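Local atomic coordinates of RagA protein (Porphyromonas gingivalis, PDB entry 6SLN), a protein that probably acts as a TonB-dependent outer-membrane receptor and transporter, its beta-barrel and plug domain serving the energised uptake of substrate into the periplasm. Residues Y567-F572 and S595-S600; G640-G645 and L675-Q680. All blocks are in the same frame, centred on the assembly; numbering follows the deposited sequence.

How the interactions relate
Both contacts join parts of the transmembrane beta-barrel and follow one another along the chain, neither nesting nor crossing. Interaction 1 closes first: strand 561-580 turns back as strand 584-595, and the loop leaving that second strand folds against residues 567-572. The chain then runs through strands 604-614 and 627-641. Interaction 2 next closes a longer excursion, residues 646-674, by pairing the end of strand 627-641 with the start of strand 678-691. Their centres lie about 11 Å apart and the two touch: the hydroxyls of Tyr569 and Ser642 probably share a hydrogen bond, and Arg597 and Glu643 form a long, weak ion pair.

Interaction 1 of 2, residues Y567-F572 and S595-S600; sequences YAYLSF and SSRFGS. With LMT (dodecyl-beta-D-maltoside), chain Q.
Tyr569 and Ser595 form an antiparallel non-hydrogen-bonded pair, their CA atoms 4.6 Å apart, where strand 584-595 ends. Ser595 also opens a type I turn to Phe598, and Ser596 N still reaches Ala568 O at 3.0 Å. Ala568 N points at Ser596 OG, which appears to stand in for a strand carbonyl, although the modelled separation is implausibly short. Ser595 OG accepts from Arg597 N at 2.9 Å, an ST turn. This is the open end of a TonB-dependent receptor barrel hairpin, opposite its turn; back within the hairpin, Leu570 touches the bound phospholipid and Phe572 CZ lies 3.7 Å from C2 in the alkyl chain of the dodecyl maltoside. Ser595 CB packs obliquely on the Tyr569 ring, 3.3 Å from CE1. With its chain extended from CG to NE, Arg597 runs alongside Tyr567 and lays its guanidinium over one ring face, CZ 4.2 Å from the ring centroid and the planes 40° apart, a cation-pi contact. Arg597 NH1 meets Tyr569 OH at the ring edge through a weak, bent bond of 3.0 Å (129° at the hydrogen). Asn646 OD1 accepts from Arg597 NE, and Tyr569 OH probably shares its stronger bond with Ser642 OG.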
ATOM      1  N   TYR A 567       4.690   5.753 -20.440  1.00 41.61           N
ATOM      2  CA  TYR A 567       5.209   6.047 -21.758  1.00 49.86           C
ATOM      3  C   TYR A 567       4.016   6.201 -22.680  1.00 51.73           C
ATOM      4  O   TYR A 567       2.889   5.827 -22.341  1.00 49.86           O
ATOM      5  CB  TYR A 567       6.185   4.960 -22.249  1.00 49.44           C
ATOM      6  CG  TYR A 567       5.594   3.585 -22.525  1.00 42.10           C
ATOM      7  CD1 TYR A 567       4.847   3.332 -23.673  1.00 37.60           C
ATOM      8  CD2 TYR A 567       5.815   2.523 -21.649  1.00 44.14           C
ATOM      9  CE1 TYR A 567       4.315   2.049 -23.926  1.00 37.45           C
ATOM     10  CE2 TYR A 567       5.285   1.245 -21.895  1.00 34.39           C
ATOM     11  CZ  TYR A 567       4.542   1.022 -23.028  1.00 34.82           C
ATOM     12  OH  TYR A 567       4.036  -0.222 -23.270  1.00 46.49           O
ATOM     13  N   ALA A 568       4.279   6.765 -23.854  1.00 42.81           N
ATOM     14  CA  ALA A 568       3.259   6.849 -24.882  1.00 35.87           C
ATOM     15  C   ALA A 568       3.933   6.881 -26.245  1.00 37.49           C
ATOM     16  O   ALA A 568       5.132   7.165 -26.373  1.00 37.01           O
ATOM     17  CB  ALA A 568       2.353   8.070 -24.677  1.00 35.98           C
ATOM     18  N   TYR A 569       3.143   6.555 -27.262  1.00 35.62           N
ATOM     19  CA  TYR A 569       3.573   6.620 -28.645  1.00 34.38           C
ATOM     20  C   TYR A 569       2.456   7.260 -29.449  1.00 45.55           C
ATOM     21  O   TYR A 569       1.272   7.068 -29.148  1.00 45.83           O
ATOM     22  CB  TYR A 569       3.872   5.233 -29.223  1.00 37.90           C
ATOM     23  CG  TYR A 569       5.163   4.596 -28.774  1.00 43.64           C
ATOM     24  CD1 TYR A 569       6.366   4.900 -29.404  1.00 41.58           C
ATOM     25  CD2 TYR A 569       5.176   3.656 -27.743  1.00 41.97           C
ATOM     26  CE1 TYR A 569       7.549   4.294 -29.004  1.00 50.15           C
ATOM     27  CE2 TYR A 569       6.356   3.053 -27.328  1.00 38.36           C
ATOM     28  CZ  TYR A 569       7.538   3.377 -27.962  1.00 53.93           C
ATOM     29  OH  TYR A 569       8.715   2.778 -27.562  1.00 63.45           O
ATOM     30  N   LEU A 570       2.843   8.026 -30.472  1.00 44.02           N
ATOM     31  CA  LEU A 570       1.912   8.586 -31.446  1.00 33.71           C
ATOM     32  C   LEU A 570       2.416   8.247 -32.835  1.00 38.41           C
ATOM     33  O   LEU A 570       3.602   8.434 -33.128  1.00 48.35           O
ATOM     34  CB  LEU A 570       1.764  10.105 -31.309  1.00 36.62           C
ATOM     35  CG  LEU A 570       0.747  10.704 -32.296  1.00 43.46           C
ATOM     36  CD1 LEU A 570      -0.699  10.210 -32.028  1.00 43.96           C
ATOM     37  CD2 LEU A 570       0.822  12.216 -32.270  1.00 43.99           C
ATOM     38  N   SER A 571       1.513   7.779 -33.695  1.00 35.02           N
ATOM     39  CA  SER A 571       1.903   7.212 -34.973  1.00 43.25           C
ATOM     40  C   SER A 571       0.976   7.684 -36.080  1.00 51.00           C
ATOM     41  O   SER A 571      -0.238   7.784 -35.885  1.00 57.69           O
ATOM     42  CB  SER A 571       1.883   5.687 -34.900  1.00 51.47           C
ATOM     43  OG  SER A 571       3.147   5.196 -34.515  1.00 52.67           O
ATOM     44  N   PHE A 572       1.556   7.974 -37.243  1.00 47.16           N
ATOM     45  CA  PHE A 572       0.793   8.202 -38.461  1.00 38.19           C
ATOM     46  C   PHE A 572       1.440   7.371 -39.544  1.00 42.30           C
ATOM     47  O   PHE A 572       2.665   7.417 -39.707  1.00 50.71           O
ATOM     48  CB  PHE A 572       0.768   9.676 -38.847  1.00 38.50           C
ATOM     49  CG  PHE A 572       0.197  10.569 -37.777  1.00 43.23           C
ATOM     50  CD1 PHE A 572      -1.166  10.637 -37.572  1.00 45.36           C
ATOM     51  CD2 PHE A 572       1.026  11.339 -36.979  1.00 42.88           C
ATOM     52  CE1 PHE A 572      -1.697  11.454 -36.589  1.00 47.99           C
ATOM     53  CE2 PHE A 572       0.505  12.155 -35.995  1.00 45.45           C
ATOM     54  CZ  PHE A 572      -0.864  12.209 -35.796  1.00 45.68           C
ATOM     55  N   SER A 595       7.791   9.271 -29.669  1.00 45.20           N
ATOM     56  CA  SER A 595       7.771   8.482 -28.444  1.00 44.21           C
ATOM     57  C   SER A 595       8.108   9.341 -27.238  1.00 47.03           C
ATOM     58  O   SER A 595       9.048  10.140 -27.279  1.00 47.14           O
ATOM     59  CB  SER A 595       8.760   7.314 -28.498  1.00 49.14           C
ATOM     60  OG  SER A 595       9.066   6.839 -27.192  1.00 53.03           O
ATOM     61  N   SER A 596       7.349   9.141 -26.155  1.00 47.98           N
ATOM     62  CA  SER A 596       7.634   9.784 -24.876  1.00 46.32           C
ATOM     63  C   SER A 596       9.058   9.535 -24.393  1.00 46.26           C
ATOM     64  O   SER A 596       9.566  10.306 -23.566  1.00 41.76           O
ATOM     65  CB  SER A 596       6.653   9.271 -23.823  1.00 44.22           C
ATOM     66  OG  SER A 596       6.531   7.855 -23.876  1.00 43.54           O
ATOM     67  N   ARG A 597       9.694   8.459 -24.875  1.00 47.51           N
ATOM     68  CA  ARG A 597      10.992   7.993 -24.403  1.00 45.48           C
ATOM     69  C   ARG A 597      12.148   8.854 -24.905  1.00 49.00           C
ATOM     70  O   ARG A 597      13.291   8.642 -24.487  1.00 48.99           O
ATOM     71  CB  ARG A 597      11.171   6.525 -24.822  1.00 38.42           C
ATOM     72  CG  ARG A 597      10.051   5.589 -24.276  1.00 41.16           C
ATOM     73  CD  ARG A 597      10.487   4.117 -24.248  1.00 35.06           C
ATOM     74  NE  ARG A 597       9.813   3.266 -23.264  1.00 38.14           N
ATOM     75  CZ  ARG A 597       9.206   2.112 -23.550  1.00 44.92           C
ATOM     76  NH1 ARG A 597       9.157   1.664 -24.795  1.00 49.24           N
ATOM     77  NH2 ARG A 597       8.649   1.393 -22.585  1.00 43.35           N
ATOM     78  N   PHE A 598      11.882   9.811 -25.786  1.00 48.38           N
ATOM     79  CA  PHE A 598      12.858  10.803 -26.220  1.00 50.48           C
ATOM     80  C   PHE A 598      12.303  12.201 -25.976  1.00 47.61           C
ATOM     81  O   PHE A 598      11.086  12.400 -25.961  1.00 48.36           O
ATOM     82  CB  PHE A 598      13.205  10.602 -27.699  1.00 47.99           C
ATOM     83  CG  PHE A 598      13.410   9.154 -28.067  1.00 52.31           C
ATOM     84  CD1 PHE A 598      14.413   8.410 -27.462  1.00 50.70           C
ATOM     85  CD2 PHE A 598      12.593   8.530 -28.994  1.00 54.24           C
ATOM     86  CE1 PHE A 598      14.601   7.085 -27.784  1.00 47.30           C
ATOM     87  CE2 PHE A 598      12.783   7.201 -29.319  1.00 44.26           C
ATOM     88  CZ  PHE A 598      13.787   6.481 -28.712  1.00 44.72           C
ATOM     89  N   GLY A 599      13.197  13.172 -25.770  1.00 42.34           N
ATOM     90  CA  GLY A 599      12.773  14.551 -25.563  1.00 41.76           C
ATOM     91  C   GLY A 599      12.099  15.187 -26.783  1.00 46.91           C
ATOM     92  O   GLY A 599      12.156  14.680 -27.904  1.00 41.22           O
ATOM     93  N   SER A 600      11.479  16.353 -26.544  1.00 61.81           N
ATOM     94  CA  SER A 600      10.656  17.033 -27.553  1.00 65.86           C
ATOM     95  C   SER A 600      11.369  17.162 -28.895  1.00 60.53           C
ATOM     96  O   SER A 600      10.825  16.796 -29.945  1.00 54.24           O
ATOM     97  CB  SER A 600      10.252  18.425 -27.056  1.00 71.98           C
ATOM     98  OG  SER A 600      10.006  18.439 -25.660  1.00 79.60           O
TER
HETATM   99  C1B LMT Q 602       5.091  18.600 -30.138  1.00 71.91           C
HETATM  100  C2B LMT Q 602       5.983  18.017 -29.048  1.00 80.66           C
HETATM  101  C3B LMT Q 602       5.525  18.511 -27.674  1.00 85.58           C
HETATM  102  C4B LMT Q 602       5.442  20.053 -27.620  1.00 88.25           C
HETATM  103  C5B LMT Q 602       4.593  20.553 -28.799  1.00 87.75           C
HETATM  104  C6B LMT Q 602       4.686  22.088 -28.863  1.00 90.31           C
HETATM  105  O1B LMT Q 602       3.879  17.951 -30.050  1.00 66.82           O
HETATM  106  O2B LMT Q 602       5.842  16.652 -29.128  1.00 81.49           O
HETATM  107  O3B LMT Q 602       6.322  18.006 -26.682  1.00 88.24           O
HETATM  108  O4' LMT Q 602       4.852  20.457 -26.436  1.00 89.77           O
HETATM  109  O5B LMT Q 602       4.959  19.996 -30.051  1.00 80.37           O
HETATM  110  O6B LMT Q 602       3.820  22.700 -27.961  1.00 86.06           O
HETATM  111  C1' LMT Q 602       0.891  16.479 -32.503  1.00 68.46           C
HETATM  112  C2' LMT Q 602       2.314  16.387 -33.084  1.00 65.40           C
HETATM  113  C3' LMT Q 602       3.371  16.555 -31.958  1.00 66.55           C
HETATM  114  C4' LMT Q 602       3.097  17.867 -31.208  1.00 65.79           C
HETATM  115  C5' LMT Q 602       1.667  17.706 -30.693  1.00 65.37           C
HETATM  116  C6' LMT Q 602       1.306  18.761 -29.691  1.00 61.55           C
HETATM  117  O1' LMT Q 602       0.015  16.556 -33.544  1.00 70.95           O
HETATM  118  O2' LMT Q 602       2.457  15.164 -33.696  1.00 65.84           O
HETATM  119  O3' LMT Q 602       4.624  16.550 -32.476  1.00 67.81           O
HETATM  120  O5' LMT Q 602       0.755  17.687 -31.760  1.00 70.55           O
HETATM  121  O6' LMT Q 602       0.148  18.347 -29.130  1.00 62.47           O
HETATM  122  C1  LMT Q 602      -1.316  16.187 -33.266  1.00 71.66           C
HETATM  123  C2  LMT Q 602      -1.798  15.601 -34.563  1.00 72.14           C
HETATM  124  C3  LMT Q 602      -3.118  16.088 -35.068  1.00 71.42           C
HETATM  125  C4  LMT Q 602      -4.041  14.900 -35.108  1.00 67.85           C
HETATM  126  C5  LMT Q 602      -4.982  14.987 -36.257  1.00 63.23           C
HETATM  127  C6  LMT Q 602      -5.083  13.686 -36.976  1.00 66.49           C
HETATM  128  C7  LMT Q 602      -6.471  13.528 -37.529  1.00 74.92           C
HETATM  129  C8  LMT Q 602      -6.556  12.239 -38.288  1.00 79.78           C
HETATM  130  C9  LMT Q 602      -7.952  11.743 -38.552  1.00 80.28           C
HETATM  131  C10 LMT Q 602      -8.827  12.937 -38.858  1.00 75.13           C

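Interaction 2 of 2, residues G640-G645 and L675-Q680; sequences GNSEIG and LSWEKQ
Asn641 and Glu678 pair where neighbouring barrel strands 627-641 and 678-691 meet at their ends, on a patch of wall touching the plug domain. They form an antiparallel hydrogen-bonded pair: Asn641 N donates to Glu678 O at 2.9 Å, and Glu678 N returns a bond to Asn641 O at 3.1 Å. Gly640 and Lys679 follow as a non-hydrogen-bonded pair. On the face of Asn641 and Glu678 the two side chains run side by side, with amide and carboxylate planes 78° apart. With CG of Asn641 anti to its own nitrogen (chi1 -176°), ND2 donates to Glu678 OE2 at 3.0 Å from above the carboxylate plane, and also to Ser155 O of the plug. Asn641 OD1 accepts from Glu643 N at 3.2 Å in an Asx turn, where the strand gives way to loop. On the face of Gly640 and Lys679 the indole of Trp677, from just before the strand, lies against Gly640, which has no side chain, with CE3 3.7 Å from Gly640 CA. Asn641 N lies in the ring plane at the edge, whereas Ser642 CB sits over one face in a CH-pi contact, 4.0 Å from the six-membered ring centroid; Arg603 O accepts from the indole NE1. Ile644 CD1 and Leu675 CD2 meet tip to tip at 3.9 Å. The Glu678 carboxylate, though buried, has Leu711 N and Ser151 OG as partners of OE1, while OE2 takes Asn641 ND2 and a weak bond from Gln680 NE2, whose own OE1 is held by Arg705, a surrounding that would probably favour the ionised form.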
ATOM      1  N   GLY A 640      11.897   1.562 -36.874  1.00 37.45           N
ATOM      2  CA  GLY A 640      12.431   2.094 -35.645  1.00 43.75           C
ATOM      3  C   GLY A 640      12.460   1.055 -34.542  1.00 51.74           C
ATOM      4  O   GLY A 640      11.759   0.042 -34.589  1.00 48.53           O
ATOM      5  N   ASN A 641      13.314   1.318 -33.555  1.00 46.39           N
ATOM      6  CA  ASN A 641      13.369   0.552 -32.328  1.00 36.29           C
ATOM      7  C   ASN A 641      13.535   1.543 -31.192  1.00 37.85           C
ATOM      8  O   ASN A 641      14.392   2.431 -31.264  1.00 34.99           O
ATOM      9  CB  ASN A 641      14.519  -0.470 -32.337  1.00 46.64           C
ATOM     10  CG  ASN A 641      14.519  -1.357 -31.075  1.00 48.12           C
ATOM     11  OD1 ASN A 641      13.594  -1.302 -30.265  1.00 42.07           O
ATOM     12  ND2 ASN A 641      15.554  -2.148 -30.905  1.00 44.36           N
ATOM     13  N   SER A 642      12.706   1.400 -30.153  1.00 34.85           N
ATOM     14  CA  SER A 642      12.753   2.327 -29.028  1.00 41.41           C
ATOM     15  C   SER A 642      12.496   1.613 -27.711  1.00 48.97           C
ATOM     16  O   SER A 642      12.206   2.271 -26.700  1.00 47.46           O
ATOM     17  CB  SER A 642      11.739   3.443 -29.183  1.00 32.88           C
ATOM     18  OG  SER A 642      10.508   2.899 -29.610  1.00 42.78           O
ATOM     19  N   GLU A 643      12.586   0.285 -27.703  1.00 40.26           N
ATOM     20  CA  GLU A 643      12.376  -0.480 -26.484  1.00 40.49           C
ATOM     21  C   GLU A 643      13.541  -0.214 -25.543  1.00 38.22           C
ATOM     22  O   GLU A 643      14.479  -1.002 -25.421  1.00 41.92           O
ATOM     23  CB  GLU A 643      12.238  -1.965 -26.777  1.00 46.67           C
ATOM     24  CG  GLU A 643      10.824  -2.416 -26.973  1.00 53.90           C
ATOM     25  CD  GLU A 643       9.837  -1.680 -26.108  1.00 57.80           C
ATOM     26  OE1 GLU A 643      10.060  -1.598 -24.872  1.00 39.33           O
ATOM     27  OE2 GLU A 643       8.833  -1.186 -26.681  1.00 67.40           O
ATOM     28  N   ILE A 644      13.472   0.911 -24.849  1.00 43.75           N
ATOM     29  CA  ILE A 644      14.378   1.203 -23.755  1.00 44.36           C
ATOM     30  C   ILE A 644      13.554   1.699 -22.572  1.00 46.44           C
ATOM     31  O   ILE A 644      12.326   1.728 -22.618  1.00 52.41           O
ATOM     32  CB  ILE A 644      15.438   2.237 -24.152  1.00 41.15           C
ATOM     33  CG1 ILE A 644      14.726   3.547 -24.508  1.00 32.67           C
ATOM     34  CG2 ILE A 644      16.263   1.706 -25.317  1.00 40.43           C
ATOM     35  CD1 ILE A 644      15.674   4.703 -24.787  1.00 35.25           C
ATOM     36  N   GLY A 645      14.248   2.096 -21.510  1.00 42.61           N
ATOM     37  CA  GLY A 645      13.588   2.694 -20.368  1.00 39.31           C
ATOM     38  C   GLY A 645      12.749   3.900 -20.756  1.00 49.28           C
ATOM     39  O   GLY A 645      12.771   4.390 -21.885  1.00 53.82           O
ATOM     40  N   LEU A 675      19.162  11.782 -27.164  1.00 38.83           N
ATOM     41  CA  LEU A 675      18.578  10.454 -27.286  1.00 40.35           C
ATOM     42  C   LEU A 675      17.443  10.455 -28.299  1.00 42.95           C
ATOM     43  O   LEU A 675      16.527  11.268 -28.207  1.00 50.80           O
ATOM     44  CB  LEU A 675      18.052   9.988 -25.934  1.00 44.70           C
ATOM     45  CG  LEU A 675      17.950   8.464 -25.787  1.00 45.92           C
ATOM     46  CD1 LEU A 675      19.295   7.784 -26.090  1.00 49.08           C
ATOM     47  CD2 LEU A 675      17.497   8.117 -24.402  1.00 31.97           C
ATOM     48  N   SER A 676      17.500   9.532 -29.256  1.00 39.07           N
ATOM     49  CA  SER A 676      16.437   9.397 -30.243  1.00 36.51           C
ATOM     50  C   SER A 676      16.295   7.924 -30.623  1.00 46.06           C
ATOM     51  O   SER A 676      16.939   7.038 -30.045  1.00 43.87           O
ATOM     52  CB  SER A 676      16.715  10.299 -31.451  1.00 47.85           C
ATOM     53  OG  SER A 676      15.580  10.430 -32.306  1.00 52.61           O
ATOM     54  N   TRP A 677      15.412   7.668 -31.585  1.00 47.21           N
ATOM     55  CA  TRP A 677      15.196   6.320 -32.090  1.00 45.00           C
ATOM     56  C   TRP A 677      16.496   5.669 -32.530  1.00 54.15           C
ATOM     57  O   TRP A 677      17.384   6.325 -33.088  1.00 54.64           O
ATOM     58  CB  TRP A 677      14.260   6.355 -33.286  1.00 41.48           C
ATOM     59  CG  TRP A 677      12.905   6.717 -32.935  1.00 43.05           C
ATOM     60  CD1 TRP A 677      12.436   7.967 -32.682  1.00 43.14           C
ATOM     61  CD2 TRP A 677      11.798   5.828 -32.800  1.00 44.55           C
ATOM     62  NE1 TRP A 677      11.098   7.916 -32.400  1.00 48.77           N
ATOM     63  CE2 TRP A 677      10.678   6.613 -32.460  1.00 49.67           C
ATOM     64  CE3 TRP A 677      11.638   4.449 -32.946  1.00 34.89           C
ATOM     65  CZ2 TRP A 677       9.415   6.061 -32.245  1.00 49.29           C
ATOM     66  CZ3 TRP A 677      10.386   3.905 -32.745  1.00 50.40           C
ATOM     67  CH2 TRP A 677       9.291   4.706 -32.396  1.00 51.77           C
ATOM     68  N   GLU A 678      16.593   4.361 -32.285  1.00 55.47           N
ATOM     69  CA  GLU A 678      17.523   3.509 -33.015  1.00 47.51           C
ATOM     70  C   GLU A 678      16.883   3.160 -34.355  1.00 45.04           C
ATOM     71  O   GLU A 678      15.708   2.789 -34.413  1.00 50.47           O
ATOM     72  CB  GLU A 678      17.843   2.259 -32.197  1.00 38.89           C
ATOM     73  CG  GLU A 678      18.471   1.098 -32.947  1.00 37.63           C
ATOM     74  CD  GLU A 678      18.720  -0.115 -32.028  1.00 47.69           C
ATOM     75  OE1 GLU A 678      19.583   0.029 -31.121  1.00 43.13           O
ATOM     76  OE2 GLU A 678      18.057  -1.190 -32.204  1.00 35.93           O
ATOM     77  N   LYS A 679      17.616   3.349 -35.441  1.00 50.77           N
ATOM     78  CA  LYS A 679      17.029   3.227 -36.766  1.00 52.47           C
ATOM     79  C   LYS A 679      17.618   2.023 -37.483  1.00 53.76           C
ATOM     80  O   LYS A 679      18.841   1.858 -37.554  1.00 52.14           O
ATOM     81  CB  LYS A 679      17.204   4.520 -37.566  1.00 50.18           C
ATOM     82  CG  LYS A 679      16.248   5.616 -37.063  1.00 52.08           C
ATOM     83  CD  LYS A 679      16.215   6.868 -37.928  1.00 55.36           C
ATOM     84  CE  LYS A 679      17.166   7.952 -37.404  1.00 54.89           C
ATOM     85  NZ  LYS A 679      17.009   8.292 -35.960  1.00 51.59           N
ATOM     86  N   GLN A 680      16.733   1.168 -37.966  1.00 48.23           N
ATOM     87  CA  GLN A 680      17.095  -0.067 -38.618  1.00 41.38           C
ATOM     88  C   GLN A 680      16.602  -0.033 -40.052  1.00 50.15           C
ATOM     89  O   GLN A 680      15.576   0.580 -40.359  1.00 53.33           O
ATOM     90  CB  GLN A 680      16.495  -1.270 -37.895  1.00 44.23           C
ATOM     91  CG  GLN A 680      17.328  -1.719 -36.716  1.00 56.00           C
ATOM     92  CD  GLN A 680      16.829  -2.991 -36.058  1.00 53.97           C
ATOM     93  OE1 GLN A 680      16.271  -3.881 -36.713  1.00 54.81           O
ATOM     94  NE2 GLN A 680      17.012  -3.072 -34.746  1.00 50.22           N
TER